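Local coordinates for putative adhesin (PDB 4QDG), which probably acts as a lipoprotein adhesin or anchoring subunit of the pili of a gut Bacteroides, and carries bound magnesium ions, at residues V79-L84 and F91-T96; H124-G129 and I179-D184; I153-Q158 and P234-R239; I248-I253 and L289-T294. One frame throughout, in Å; residues are numbered along the deposited sequence. Where two conformers were deposited one is given.

Interaction 1. Residues V79-L84 and F91-T96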
loop_
_atom_site.group_PDB
_atom_site.type_symbol
_atom_site.label_atom_id
_atom_site.label_comp_id
_atom_site.label_asym_id
_atom_site.label_seq_id
_atom_site.Cartn_x
_atom_site.Cartn_y
_atom_site.Cartn_z
ATOM N N VAL A 79 -4.882 -1.171 18.452
ATOM C CA VAL A 79 -4.353 -1.404 17.115
ATOM C C VAL A 79 -5.518 -1.399 16.167
ATOM O O VAL A 79 -6.492 -2.101 16.406
ATOM C CB VAL A 79 -3.474 -2.696 16.997
ATOM C CG1 VAL A 79 -2.924 -2.850 15.584
ATOM C CG2 VAL A 79 -2.320 -2.678 18.003
ATOM N N ALA A 80 -5.441 -0.585 15.107
ATOM C CA ALA A 80 -6.495 -0.519 14.084
ATOM C C ALA A 80 -6.007 -1.031 12.751
ATOM O O ALA A 80 -4.862 -0.766 12.341
ATOM C CB ALA A 80 -7.006 0.907 13.912
ATOM N N TYR A 81 -6.892 -1.783 12.078
ATOM C CA TYR A 81 -6.648 -2.266 10.724
ATOM C C TYR A 81 -7.787 -1.882 9.860
ATOM O O TYR A 81 -8.930 -1.999 10.286
ATOM C CB TYR A 81 -6.452 -3.785 10.644
ATOM C CG TYR A 81 -5.134 -4.287 11.187
ATOM C CD1 TYR A 81 -3.982 -4.272 10.407
ATOM C CD2 TYR A 81 -5.049 -4.828 12.458
ATOM C CE1 TYR A 81 -2.772 -4.761 10.896
ATOM C CE2 TYR A 81 -3.852 -5.342 12.949
ATOM C CZ TYR A 81 -2.717 -5.314 12.162
ATOM O OH TYR A 81 -1.549 -5.812 12.670
ATOM N N GLY A 82 -7.472 -1.442 8.654
ATOM C CA GLY A 82 -8.449 -1.145 7.624
ATOM C C GLY A 82 -8.257 -2.135 6.494
ATOM O O GLY A 82 -7.123 -2.440 6.130
ATOM N N GLY A 83 -9.349 -2.685 5.970
ATOM C CA GLY A 83 -9.275 -3.622 4.854
ATOM C C GLY A 83 -9.036 -5.077 5.189
ATOM O O GLY A 83 -8.677 -5.852 4.305
ATOM N N LEU A 84 -9.224 -5.456 6.458
ATOM C CA LEU A 84 -9.069 -6.829 6.946
ATOM C C LEU A 84 -10.407 -7.524 7.166
ATOM O O LEU A 84 -10.466 -8.738 7.054
ATOM C CB LEU A 84 -8.315 -6.839 8.289
ATOM C CG LEU A 84 -6.843 -7.169 8.342
ATOM C CD1 LEU A 84 -6.466 -7.587 9.722
ATOM C CD2 LEU A 84 -6.493 -8.309 7.453
ATOM N N PHE A 91 -5.841 -9.441 2.627
ATOM C CA PHE A 91 -4.926 -9.879 3.676
ATOM C C PHE A 91 -5.639 -10.641 4.805
ATOM O O PHE A 91 -6.865 -10.591 4.921
ATOM C CB PHE A 91 -4.155 -8.669 4.240
ATOM C CG PHE A 91 -3.219 -7.984 3.259
ATOM C CD1 PHE A 91 -3.715 -7.123 2.280
ATOM C CD2 PHE A 91 -1.847 -8.175 3.337
ATOM C CE1 PHE A 91 -2.864 -6.510 1.370
ATOM C CE2 PHE A 91 -0.987 -7.539 2.437
ATOM C CZ PHE A 91 -1.502 -6.706 1.464
ATOM N N LEU A 92 -4.865 -11.379 5.609
ATOM C CA LEU A 92 -5.412 -12.157 6.725
ATOM C C LEU A 92 -4.595 -11.976 7.980
ATOM O O LEU A 92 -3.367 -11.891 7.919
ATOM C CB LEU A 92 -5.437 -13.674 6.399
ATOM C CG LEU A 92 -6.232 -14.165 5.189
ATOM C CD1 LEU A 92 -5.806 -15.562 4.795
ATOM C CD2 LEU A 92 -7.716 -14.158 5.478
HETATM N N MSE A 93 -5.271 -11.970 9.131
HETATM C CA MSE A 93 -4.615 -11.983 10.423
HETATM C C MSE A 93 -4.060 -13.367 10.618
HETATM O O MSE A 93 -4.724 -14.352 10.293
HETATM C CB MSE A 93 -5.582 -11.620 11.540
HETATM C CG MSE A 93 -5.323 -10.268 12.094
HETATM SE SE MSE A 93 -6.856 -9.752 13.138
HETATM C CE MSE A 93 -6.386 -7.962 13.350
ATOM N N LYS A 94 -2.839 -13.443 11.095
ATOM C CA LYS A 94 -2.116 -14.700 11.269
ATOM C C LYS A 94 -1.576 -14.809 12.700
ATOM O O LYS A 94 -0.842 -13.938 13.177
ATOM C CB LYS A 94 -0.977 -14.744 10.227
ATOM C CG LYS A 94 -0.317 -16.092 10.016
ATOM C CD LYS A 94 0.912 -15.931 9.128
ATOM C CE LYS A 94 1.729 -17.198 9.021
ATOM N NZ LYS A 94 3.010 -16.961 8.310
ATOM N N TYR A 95 -1.977 -15.865 13.389
ATOM C CA TYR A 95 -1.502 -16.165 14.742
ATOM C C TYR A 95 -0.701 -17.448 14.666
ATOM O O TYR A 95 -1.040 -18.349 13.880
ATOM C CB TYR A 95 -2.659 -16.268 15.764
ATOM C CG TYR A 95 -3.187 -14.937 16.256
ATOM C CD1 TYR A 95 -2.492 -14.197 17.210
ATOM C CD2 TYR A 95 -4.418 -14.450 15.822
ATOM C CE1 TYR A 95 -2.979 -12.972 17.675
ATOM C CE2 TYR A 95 -4.925 -13.236 16.293
ATOM C CZ TYR A 95 -4.206 -12.502 17.228
ATOM O OH TYR A 95 -4.695 -11.302 17.701
ATOM N N THR A 96 0.404 -17.511 15.421
ATOM C CA THR A 96 1.267 -18.694 15.407
ATOM C C THR A 96 0.715 -19.705 16.431
ATOM O O THR A 96 0.629 -19.374 17.630
ATOM C CB THR A 96 2.750 -18.318 15.643
ATOM O OG1 THR A 96 3.110 -17.259 14.756
ATOM C CG2 THR A 96 3.700 -19.495 15.426
#
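The CA atoms of Leu84 and Phe91 lie 6.1 Å apart, the nearest such pair between 79-84 and 91-96, and no hydrogen bond runs directly between these segments, which meet mainly through side chains that join strand 75-82 and the turn after it to strand 91-94. Leu84 carries the largest share, with its two methyls going separate ways. Leu84 CD2 lies against the backbone of the other segment, 3.4 Å from Phe91 O, and also meets CB of Phe91 at 4.0 Å. Leu84 CD1 turns to the selenomethionine at position 93, approaching Met93 CE at 3.6 Å and Met93 CG at 3.8 Å, the two side chains crossing at about a right angle. Met93 is extended beyond CG, which carries its terminal methyl on to Tyr81: Met93 CE stands 3.5 Å from CD2 and 3.7 Å from CE2 of the Tyr81 ring, at an oblique slant. The ring gets there because Tyr81 holds CG anti to its carbonyl carbon (chi1 -73°). Thr39 and Leu41 of strand 38-44 also touch Met93, while Trp128 meets the Tyr81 ring. Ser89 OG, in the turn between the segments, hydrogen-bonds both Gly83 O and Phe91 O. One methyl, CE of Met93, is thus shared by a leucine and a tyrosine; the direct contact is apolar and undirected, the polar tie being left to Ser89.

Interaction 2. Residues H124-G129 and I179-D184. With MG (magnesium ion), chain C.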
loop_
_atom_site.group_PDB
_atom_site.type_symbol
_atom_site.label_atom_id
_atom_site.label_comp_id
_atom_site.label_asym_id
_atom_site.label_seq_id
_atom_site.Cartn_x
_atom_site.Cartn_y
_atom_site.Cartn_z
ATOM N N HIS A 124 -7.079 -5.127 -2.318
ATOM C CA HIS A 124 -7.951 -4.280 -1.500
ATOM C C HIS A 124 -7.040 -3.530 -0.514
ATOM O O HIS A 124 -6.160 -4.143 0.090
ATOM C CB HIS A 124 -8.997 -5.167 -0.785
ATOM C CG HIS A 124 -10.047 -4.438 0.017
ATOM N ND1 HIS A 124 -10.990 -3.611 -0.589
ATOM C CD2 HIS A 124 -10.343 -4.530 1.340
ATOM C CE1 HIS A 124 -11.771 -3.178 0.393
ATOM N NE2 HIS A 124 -11.424 -3.708 1.566
ATOM N N GLY A 125 -7.226 -2.220 -0.395
ATOM C CA GLY A 125 -6.445 -1.365 0.496
ATOM C C GLY A 125 -6.253 -1.934 1.887
ATOM O O GLY A 125 -7.192 -2.484 2.471
ATOM N N LEU A 126 -5.011 -1.884 2.386
ATOM C CA LEU A 126 -4.681 -2.335 3.735
ATOM C C LEU A 126 -4.186 -1.128 4.500
ATOM O O LEU A 126 -3.299 -0.419 4.029
ATOM C CB LEU A 126 -3.659 -3.498 3.749
ATOM C CG LEU A 126 -3.297 -4.037 5.142
ATOM C CD1 LEU A 126 -4.491 -4.771 5.772
ATOM C CD2 LEU A 126 -2.069 -4.931 5.079
ATOM N N TYR A 127 -4.824 -0.845 5.640
ATOM C CA TYR A 127 -4.513 0.314 6.478
ATOM C C TYR A 127 -4.153 -0.128 7.881
ATOM O O TYR A 127 -4.600 -1.175 8.339
ATOM C CB TYR A 127 -5.680 1.321 6.491
ATOM C CG TYR A 127 -6.033 1.847 5.115
ATOM C CD1 TYR A 127 -6.848 1.116 4.254
ATOM C CD2 TYR A 127 -5.565 3.082 4.677
ATOM C CE1 TYR A 127 -7.153 1.579 2.974
ATOM C CE2 TYR A 127 -5.922 3.588 3.420
ATOM C CZ TYR A 127 -6.696 2.821 2.562
ATOM O OH TYR A 127 -7.037 3.286 1.310
ATOM N N TRP A 128 -3.269 0.633 8.533
ATOM C CA TRP A 128 -2.790 0.314 9.871
ATOM C C TRP A 128 -2.457 1.569 10.648
ATOM O O TRP A 128 -1.920 2.517 10.098
ATOM C CB TRP A 128 -1.540 -0.598 9.798
ATOM C CG TRP A 128 -0.937 -0.921 11.128
ATOM C CD1 TRP A 128 -1.291 -1.941 11.962
ATOM C CD2 TRP A 128 0.074 -0.173 11.813
ATOM N NE1 TRP A 128 -0.541 -1.893 13.112
ATOM C CE2 TRP A 128 0.310 -0.821 13.043
ATOM C CE3 TRP A 128 0.832 0.963 11.491
ATOM C CZ2 TRP A 128 1.275 -0.375 13.945
ATOM C CZ3 TRP A 128 1.786 1.408 12.393
ATOM C CH2 TRP A 128 2.001 0.743 13.600
ATOM N N GLY A 129 -2.708 1.503 11.948
ATOM C CA GLY A 129 -2.363 2.524 12.923
ATOM C C GLY A 129 -2.478 1.959 14.325
ATOM O O GLY A 129 -3.152 0.949 14.541
ATOM N N ILE A 179 5.000 -9.592 1.832
ATOM C CA ILE A 179 3.606 -9.989 2.051
ATOM C C ILE A 179 3.316 -10.410 3.512
ATOM O O ILE A 179 2.164 -10.736 3.818
ATOM C CB ILE A 179 3.121 -11.066 1.052
ATOM C CG1 ILE A 179 3.781 -12.435 1.286
ATOM C CG2 ILE A 179 3.231 -10.574 -0.388
ATOM C CD1 ILE A 179 2.875 -13.595 0.934
ATOM N N LEU A 180 4.332 -10.366 4.402
ATOM C CA LEU A 180 4.174 -10.697 5.819
ATOM C C LEU A 180 4.547 -9.502 6.687
ATOM O O LEU A 180 5.666 -8.998 6.597
ATOM C CB LEU A 180 5.015 -11.933 6.205
ATOM C CG LEU A 180 4.855 -12.459 7.647
ATOM C CD1 LEU A 180 3.422 -12.959 7.916
ATOM C CD2 LEU A 180 5.875 -13.588 7.946
ATOM N N PHE A 181 3.599 -9.052 7.516
ATOM C CA PHE A 181 3.802 -7.933 8.437
ATOM C C PHE A 181 3.903 -8.412 9.879
ATOM O O PHE A 181 3.095 -9.243 10.297
ATOM C CB PHE A 181 2.642 -6.918 8.342
ATOM C CG PHE A 181 2.488 -6.201 7.031
ATOM C CD1 PHE A 181 1.717 -6.747 6.007
ATOM C CD2 PHE A 181 3.060 -4.946 6.832
ATOM C CE1 PHE A 181 1.560 -6.067 4.795
ATOM C CE2 PHE A 181 2.890 -4.261 5.622
ATOM C CZ PHE A 181 2.128 -4.817 4.619
ATOM N N SER A 182 4.839 -7.840 10.668
ATOM C CA SER A 182 4.882 -8.095 12.109
ATOM C C SER A 182 3.881 -7.143 12.783
ATOM O O SER A 182 3.287 -6.301 12.100
ATOM C CB SER A 182 6.286 -7.939 12.698
ATOM O OG SER A 182 6.908 -6.722 12.326
ATOM N N TYR A 183 3.763 -7.226 14.122
ATOM C CA TYR A 183 2.828 -6.465 14.947
ATOM C C TYR A 183 2.979 -4.948 14.795
ATOM O O TYR A 183 1.988 -4.242 14.950
ATOM C CB TYR A 183 2.969 -6.869 16.431
ATOM C CG TYR A 183 4.282 -6.459 17.078
ATOM C CD1 TYR A 183 5.410 -7.291 17.020
ATOM C CD2 TYR A 183 4.392 -5.256 17.780
ATOM C CE1 TYR A 183 6.619 -6.917 17.623
ATOM C CE2 TYR A 183 5.598 -4.864 18.366
ATOM C CZ TYR A 183 6.702 -5.704 18.304
ATOM O OH TYR A 183 7.854 -5.281 18.924
ATOM N N ASP A 184 4.197 -4.458 14.529
ATOM C CA ASP A 184 4.514 -3.032 14.421
ATOM C C ASP A 184 4.442 -2.526 12.974
ATOM O O ASP A 184 4.939 -1.436 12.691
ATOM C CB ASP A 184 5.918 -2.767 15.015
ATOM C CG ASP A 184 7.064 -3.579 14.407
ATOM O OD1 ASP A 184 6.793 -4.438 13.555
ATOM O OD2 ASP A 184 8.232 -3.288 14.730
HETATM MG MG MG C . -12.992 -3.589 3.084
#
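Phe181 makes the first contact, its CE1 meeting CD2 of Leu126 at 3.8 Å as the two side chains come from opposite directions. Leu126 can reach it because its CG lies anti to the backbone N (chi1 -179°); Phe91 packs on both residues. At Ser182 the chain turns: Ser182 OG and Asp184 OD1 are hydrogen-bonded at 2.6 Å, and OG also pairs with Asn186 O, which probably steadies the bend. Tyr183 has its CB turned away from 124-129, and its carbonyl is what comes near, yet Tyr183 O stays 3.9 Å from Trp128 NE1, too far for a bond. Asp184 closes the segment by laying its carbonyl carbon over one face of the indole, 3.9 Å above the plane and toward the rim, with Asp184 O 3.8 Å from CH2 of Trp128. At the far end of 124-129, His124 NE2 binds magnesium at 2.2 Å, joined by Asp36, Cys37 and Cys86. The contact buries Trp128 NE1 with no partner in the model, a desolvation cost that the surrounding packing probably offsets.

Interaction 3. Residues I153-Q158 and P234-R239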
loop_
_atom_site.group_PDB
_atom_site.type_symbol
_atom_site.label_atom_id
_atom_site.label_comp_id
_atom_site.label_asym_id
_atom_site.label_seq_id
_atom_site.Cartn_x
_atom_site.Cartn_y
_atom_site.Cartn_z
ATOM N N ILE A 153 1.178 0.486 -9.058
ATOM C CA ILE A 153 2.259 0.941 -9.932
ATOM C C ILE A 153 1.813 0.720 -11.388
ATOM O O ILE A 153 1.525 -0.403 -11.772
ATOM C CB ILE A 153 3.611 0.229 -9.595
ATOM C CG1 ILE A 153 4.044 0.559 -8.165
ATOM C CG2 ILE A 153 4.729 0.652 -10.574
ATOM C CD1 ILE A 153 4.449 -0.567 -7.313
ATOM N N ARG A 154 1.706 1.816 -12.141
ATOM C CA ARG A 154 1.362 1.792 -13.553
ATOM C C ARG A 154 2.665 1.974 -14.339
ATOM O O ARG A 154 3.310 3.006 -14.243
ATOM C CB ARG A 154 0.293 2.849 -13.915
ATOM C CG ARG A 154 -0.093 2.918 -15.416
ATOM C CD ARG A 154 -1.151 3.998 -15.620
ATOM N NE ARG A 154 -1.547 4.231 -17.015
ATOM C CZ ARG A 154 -2.593 3.672 -17.628
ATOM N NH1 ARG A 154 -3.331 2.759 -17.003
ATOM N NH2 ARG A 154 -2.896 4.007 -18.877
ATOM N N VAL A 155 3.057 0.931 -15.092
ATOM C CA VAL A 155 4.257 0.919 -15.909
ATOM C C VAL A 155 3.855 1.193 -17.332
ATOM O O VAL A 155 3.014 0.486 -17.868
ATOM C CB VAL A 155 5.044 -0.414 -15.754
ATOM C CG1 VAL A 155 6.322 -0.386 -16.583
ATOM C CG2 VAL A 155 5.369 -0.687 -14.271
ATOM N N VAL A 156 4.467 2.213 -17.961
ATOM C CA VAL A 156 4.176 2.587 -19.337
ATOM C C VAL A 156 5.430 2.432 -20.217
ATOM O O VAL A 156 6.525 2.808 -19.810
ATOM C CB VAL A 156 3.572 4.012 -19.422
ATOM C CG1 VAL A 156 3.428 4.492 -20.872
ATOM C CG2 VAL A 156 2.217 4.075 -18.715
ATOM N N LEU A 157 5.251 1.832 -21.412
ATOM C CA LEU A 157 6.293 1.699 -22.429
ATOM C C LEU A 157 5.886 2.582 -23.581
ATOM O O LEU A 157 4.781 2.444 -24.097
ATOM C CB LEU A 157 6.527 0.246 -22.871
ATOM C CG LEU A 157 6.735 -0.819 -21.793
ATOM C CD1 LEU A 157 6.993 -2.146 -22.427
ATOM C CD2 LEU A 157 7.894 -0.446 -20.854
ATOM N N GLN A 158 6.733 3.578 -23.905
ATOM C CA GLN A 158 6.467 4.580 -24.927
ATOM C C GLN A 158 7.621 4.715 -25.896
ATOM O O GLN A 158 8.751 4.872 -25.472
ATOM C CB GLN A 158 6.214 5.926 -24.250
ATOM C CG GLN A 158 5.877 7.077 -25.225
ATOM C CD GLN A 158 5.225 8.248 -24.539
ATOM O OE1 GLN A 158 4.675 8.130 -23.433
ATOM N NE2 GLN A 158 5.227 9.391 -25.207
ATOM N N PRO A 234 13.517 -4.744 -3.851
ATOM C CA PRO A 234 12.454 -5.063 -4.835
ATOM C C PRO A 234 12.843 -4.680 -6.271
ATOM O O PRO A 234 13.480 -3.624 -6.507
ATOM C CB PRO A 234 11.250 -4.242 -4.356
ATOM C CG PRO A 234 11.564 -3.879 -2.950
ATOM C CD PRO A 234 13.030 -3.829 -2.799
ATOM N N LYS A 235 12.451 -5.555 -7.213
ATOM C CA LYS A 235 12.777 -5.371 -8.615
ATOM C C LYS A 235 11.549 -5.217 -9.516
ATOM O O LYS A 235 10.539 -5.901 -9.325
ATOM C CB LYS A 235 13.620 -6.558 -9.113
ATOM C CG LYS A 235 15.012 -6.664 -8.486
ATOM C CD LYS A 235 16.041 -5.742 -9.147
ATOM C CE LYS A 235 17.405 -5.860 -8.510
ATOM N NZ LYS A 235 17.465 -5.176 -7.191
ATOM N N LEU A 236 11.658 -4.320 -10.526
ATOM C CA LEU A 236 10.664 -4.157 -11.580
ATOM C C LEU A 236 11.310 -4.768 -12.809
ATOM O O LEU A 236 12.451 -4.420 -13.141
ATOM C CB LEU A 236 10.167 -2.734 -11.838
ATOM C CG LEU A 236 9.367 -2.548 -13.142
ATOM C CD1 LEU A 236 7.964 -3.179 -13.042
ATOM C CD2 LEU A 236 9.263 -1.089 -13.521
ATOM N N THR A 237 10.629 -5.734 -13.442
ATOM C CA THR A 237 11.191 -6.416 -14.624
ATOM C C THR A 237 10.218 -6.348 -15.788
ATOM O O THR A 237 9.021 -6.600 -15.606
ATOM C CB THR A 237 11.573 -7.888 -14.279
ATOM O OG1 THR A 237 12.491 -7.882 -13.188
ATOM C CG2 THR A 237 12.217 -8.616 -15.440
ATOM N N VAL A 238 10.742 -6.002 -16.985
ATOM C CA VAL A 238 9.961 -5.943 -18.214
ATOM C C VAL A 238 10.695 -6.836 -19.232
ATOM O O VAL A 238 11.860 -6.599 -19.550
ATOM C CB VAL A 238 9.651 -4.515 -18.738
ATOM C CG1 VAL A 238 8.765 -4.592 -19.985
ATOM C CG2 VAL A 238 8.959 -3.676 -17.666
ATOM N N ARG A 239 10.022 -7.909 -19.666
ATOM C CA ARG A 239 10.606 -8.905 -20.561
ATOM C C ARG A 239 9.861 -9.014 -21.873
ATOM O O ARG A 239 8.620 -9.060 -21.855
ATOM C CB ARG A 239 10.582 -10.265 -19.856
ATOM C CG ARG A 239 11.415 -11.384 -20.492
ATOM C CD ARG A 239 11.600 -12.578 -19.562
ATOM N NE ARG A 239 10.355 -12.913 -18.892
ATOM C CZ ARG A 239 10.139 -12.813 -17.585
ATOM N NH1 ARG A 239 11.128 -12.476 -16.762
ATOM N NH2 ARG A 239 8.942 -13.080 -17.085
#
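Val155 and Leu236 meet tip to tip, Val155 CG2 standing 3.8 Å from CD1 and 4.0 Å from CD2 of Leu236. The leucine presents both methyls at once: its CG is anti to the backbone N (chi1 167°), which sends the fork straight across the gap. On the valine side CG2 does nearly all the touching; Val155 CG1 approaches Val238 CG2 more loosely, at 4.4 Å. The second pair behaves differently. Leu157 keeps CG anti to its carbonyl carbon (chi1 -50°), and its CD1 comes to 3.9 Å from Val238 CG1, the two side chains running alongside one another with their ends pointing opposite ways. All four residues are buried, and no hydrogen bond spans the contact. Leu221 flanks Val155, Ile248 touches Leu157, Phe172 reaches Val238, and Ile250 and Phe283 pack on Leu236, so the apolar layer continues on all of them. The axes of strands 153-158 and 235-239 pass 10.2 Å apart at 37°, a separation that excludes backbone pairing and matches two sheets packed face to face. Such alternating inward residues form the core of a beta sandwich, consistent with the transthyretin-like fold of fimbrillin-family proteins.

Interaction 4. Residues I248-I253 and L289-T294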
loop_
_atom_site.group_PDB
_atom_site.type_symbol
_atom_site.label_atom_id
_atom_site.label_comp_id
_atom_site.label_asym_id
_atom_site.label_seq_id
_atom_site.Cartn_x
_atom_site.Cartn_y
_atom_site.Cartn_z
ATOM N N ILE A 248 14.052 -4.130 -19.207
ATOM C CA ILE A 248 14.057 -3.350 -17.963
ATOM C C ILE A 248 14.163 -4.341 -16.784
ATOM O O ILE A 248 13.436 -5.344 -16.727
ATOM C CB ILE A 248 12.827 -2.380 -17.823
ATOM C CG1 ILE A 248 12.755 -1.377 -18.981
ATOM C CG2 ILE A 248 12.859 -1.615 -16.496
ATOM C CD1 ILE A 248 11.343 -0.943 -19.360
ATOM N N ASN A 249 15.106 -4.074 -15.877
ATOM C CA ASN A 249 15.355 -4.846 -14.674
ATOM C C ASN A 249 16.032 -3.918 -13.704
ATOM O O ASN A 249 17.262 -3.784 -13.702
ATOM C CB ASN A 249 16.174 -6.117 -14.923
ATOM C CG ASN A 249 16.340 -6.963 -13.680
ATOM O OD1 ASN A 249 15.386 -7.273 -12.975
ATOM N ND2 ASN A 249 17.550 -7.394 -13.415
ATOM N N ILE A 250 15.217 -3.244 -12.896
ATOM C CA ILE A 250 15.723 -2.190 -12.034
ATOM C C ILE A 250 15.378 -2.381 -10.571
ATOM O O ILE A 250 14.345 -2.980 -10.256
ATOM C CB ILE A 250 15.115 -0.826 -12.529
ATOM C CG1 ILE A 250 13.553 -0.839 -12.493
ATOM C CG2 ILE A 250 15.646 -0.429 -13.916
ATOM C CD1 ILE A 250 12.911 0.410 -12.143
ATOM N N PRO A 251 16.178 -1.777 -9.661
ATOM C CA PRO A 251 15.763 -1.753 -8.252
ATOM C C PRO A 251 14.687 -0.661 -8.126
ATOM O O PRO A 251 14.977 0.542 -8.133
ATOM C CB PRO A 251 17.069 -1.463 -7.490
ATOM C CG PRO A 251 18.024 -0.908 -8.512
ATOM C CD PRO A 251 17.431 -1.005 -9.873
ATOM N N LEU A 252 13.428 -1.111 -8.100
ATOM C CA LEU A 252 12.215 -0.309 -8.063
ATOM C C LEU A 252 12.233 0.833 -7.013
ATOM O O LEU A 252 11.851 1.949 -7.354
ATOM C CB LEU A 252 10.994 -1.232 -7.815
ATOM C CG LEU A 252 9.608 -0.576 -7.610
ATOM C CD1 LEU A 252 9.154 0.239 -8.843
ATOM C CD2 LEU A 252 8.584 -1.622 -7.327
ATOM N N ILE A 253 12.663 0.557 -5.772
ATOM C CA ILE A 253 12.638 1.525 -4.676
ATOM C C ILE A 253 13.635 2.682 -4.928
ATOM O O ILE A 253 13.261 3.860 -4.783
ATOM C CB ILE A 253 12.823 0.833 -3.309
ATOM C CG1 ILE A 253 11.578 -0.030 -3.036
ATOM C CG2 ILE A 253 13.045 1.860 -2.203
ATOM C CD1 ILE A 253 11.262 -0.323 -1.718
ATOM N N LEU A 289 12.831 -1.662 -29.607
ATOM C CA LEU A 289 12.107 -1.915 -28.362
ATOM C C LEU A 289 13.061 -2.235 -27.204
ATOM O O LEU A 289 12.775 -3.067 -26.336
ATOM C CB LEU A 289 11.017 -2.987 -28.547
ATOM C CG LEU A 289 10.006 -2.685 -29.657
ATOM C CD1 LEU A 289 9.160 -3.886 -29.935
ATOM C CD2 LEU A 289 9.109 -1.509 -29.297
ATOM N N GLU A 290 14.183 -1.511 -27.177
ATOM C CA GLU A 290 15.156 -1.561 -26.098
ATOM C C GLU A 290 14.954 -0.304 -25.297
ATOM O O GLU A 290 14.515 0.709 -25.854
ATOM C CB GLU A 290 16.595 -1.693 -26.628
ATOM C CG GLU A 290 16.941 -3.136 -26.967
ATOM C CD GLU A 290 18.329 -3.386 -27.528
ATOM O OE1 GLU A 290 19.279 -2.653 -27.164
ATOM O OE2 GLU A 290 18.465 -4.348 -28.317
ATOM N N TRP A 291 15.221 -0.358 -23.998
ATOM C CA TRP A 291 15.005 0.804 -23.153
ATOM C C TRP A 291 16.128 1.851 -23.313
ATOM O O TRP A 291 17.314 1.513 -23.218
ATOM C CB TRP A 291 14.846 0.350 -21.685
ATOM C CG TRP A 291 14.822 1.454 -20.668
ATOM C CD1 TRP A 291 14.172 2.651 -20.768
ATOM C CD2 TRP A 291 15.358 1.398 -19.343
ATOM N NE1 TRP A 291 14.362 3.388 -19.626
ATOM C CE2 TRP A 291 15.052 2.631 -18.716
ATOM C CE3 TRP A 291 16.050 0.420 -18.612
ATOM C CZ2 TRP A 291 15.441 2.921 -17.401
ATOM C CZ3 TRP A 291 16.419 0.706 -17.303
ATOM C CH2 TRP A 291 16.126 1.946 -16.717
ATOM N N ILE A 292 15.740 3.123 -23.556
ATOM C CA ILE A 292 16.676 4.255 -23.641
ATOM C C ILE A 292 16.950 4.663 -22.188
ATOM O O ILE A 292 16.130 5.328 -21.543
ATOM C CB ILE A 292 16.138 5.408 -24.528
ATOM C CG1 ILE A 292 15.672 4.878 -25.896
ATOM C CG2 ILE A 292 17.202 6.523 -24.680
ATOM C CD1 ILE A 292 14.814 5.836 -26.739
ATOM N N LYS A 293 18.075 4.175 -21.650
ATOM C CA LYS A 293 18.434 4.325 -20.249
ATOM C C LYS A 293 19.024 5.719 -19.955
ATOM O O LYS A 293 20.142 5.836 -19.454
ATOM C CB LYS A 293 19.379 3.184 -19.858
ATOM C CG LYS A 293 19.299 2.802 -18.372
ATOM C CD LYS A 293 20.137 1.552 -18.065
ATOM C CE LYS A 293 20.035 1.119 -16.616
ATOM N NZ LYS A 293 20.089 -0.370 -16.479
ATOM N N THR A 294 18.227 6.789 -20.213
ATOM C CA THR A 294 18.636 8.185 -19.996
ATOM C C THR A 294 17.674 8.907 -19.026
ATOM O O THR A 294 18.066 9.256 -17.905
ATOM C CB THR A 294 18.769 8.913 -21.322
ATOM O OG1 THR A 294 17.517 8.893 -21.999
ATOM C CG2 THR A 294 19.875 8.323 -22.217
HETATM O O HOH W 1 17.658 -2.740 -17.023
#
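Trp291 packs its indole against two isoleucines of strand 246-251, Ile248 by the ring junction and Ile250 by the far atoms of the six-membered ring, each crossing it at about a right angle. Ile248 CG1 lies 3.4 Å above one face of the indole, toward the rim, and is 3.8 Å from both CD2 and CE3 of Trp291. Ile250 brings CG2 to 3.7 Å from CZ3 and CH2 of Trp291, obliquely to the ring; its CG2 is anti to the carbonyl carbon (chi1 59°). The opposite indole face is covered by Lys293 CG, 3.6 Å above the plane. Lys293 centres an inverse gamma turn, and its chain runs on to a water at the ring edge, in plane. That water accepts a hydrogen bond from Asn249 N at 3.1 Å and a weak one from Lys293 NZ. Farther out, Tyr255 of helix 252-263 touches Ile250, Trp291 and Lys293. Backbone bonds from Ile248 to Val238 and Ile250 to Leu236 tie strand 246-251 to its neighbour 235-240. The loop after strand 278-285 thus lays a tryptophan beside a strand outermost in its antiparallel sheet within this chain, consistent with the edge of a beta sandwich, since Trp291 also meets Phe283 of strand 278-285 edge-to-face.

Overall arrangement
The four contacts form two pairs. Interactions 1 and 2, with centres 7 Å apart, share the pairing of strands 75-82 and 127-137: Ala80 N to Gly129 O and Tyr127 N to Gly82 O are both 2.8 Å. Interactions 3 and 4, with centres 8 Å apart, meet where strands 235-240 and 246-251 pair, Val238 N lying 2.8 Å from Ile248 O. The centres of interactions 1 and 3 are about 29 Å apart, on opposite sides of the chain's centre, and strand 140-159, adjacent to 127-137, spans between the halves. One magnesium ion is bound by His124 of 124-129, about 8 Å from the Leu84 side chain of interaction 1; a second lies about 10 Å from the Phe181 side chain of interaction 2.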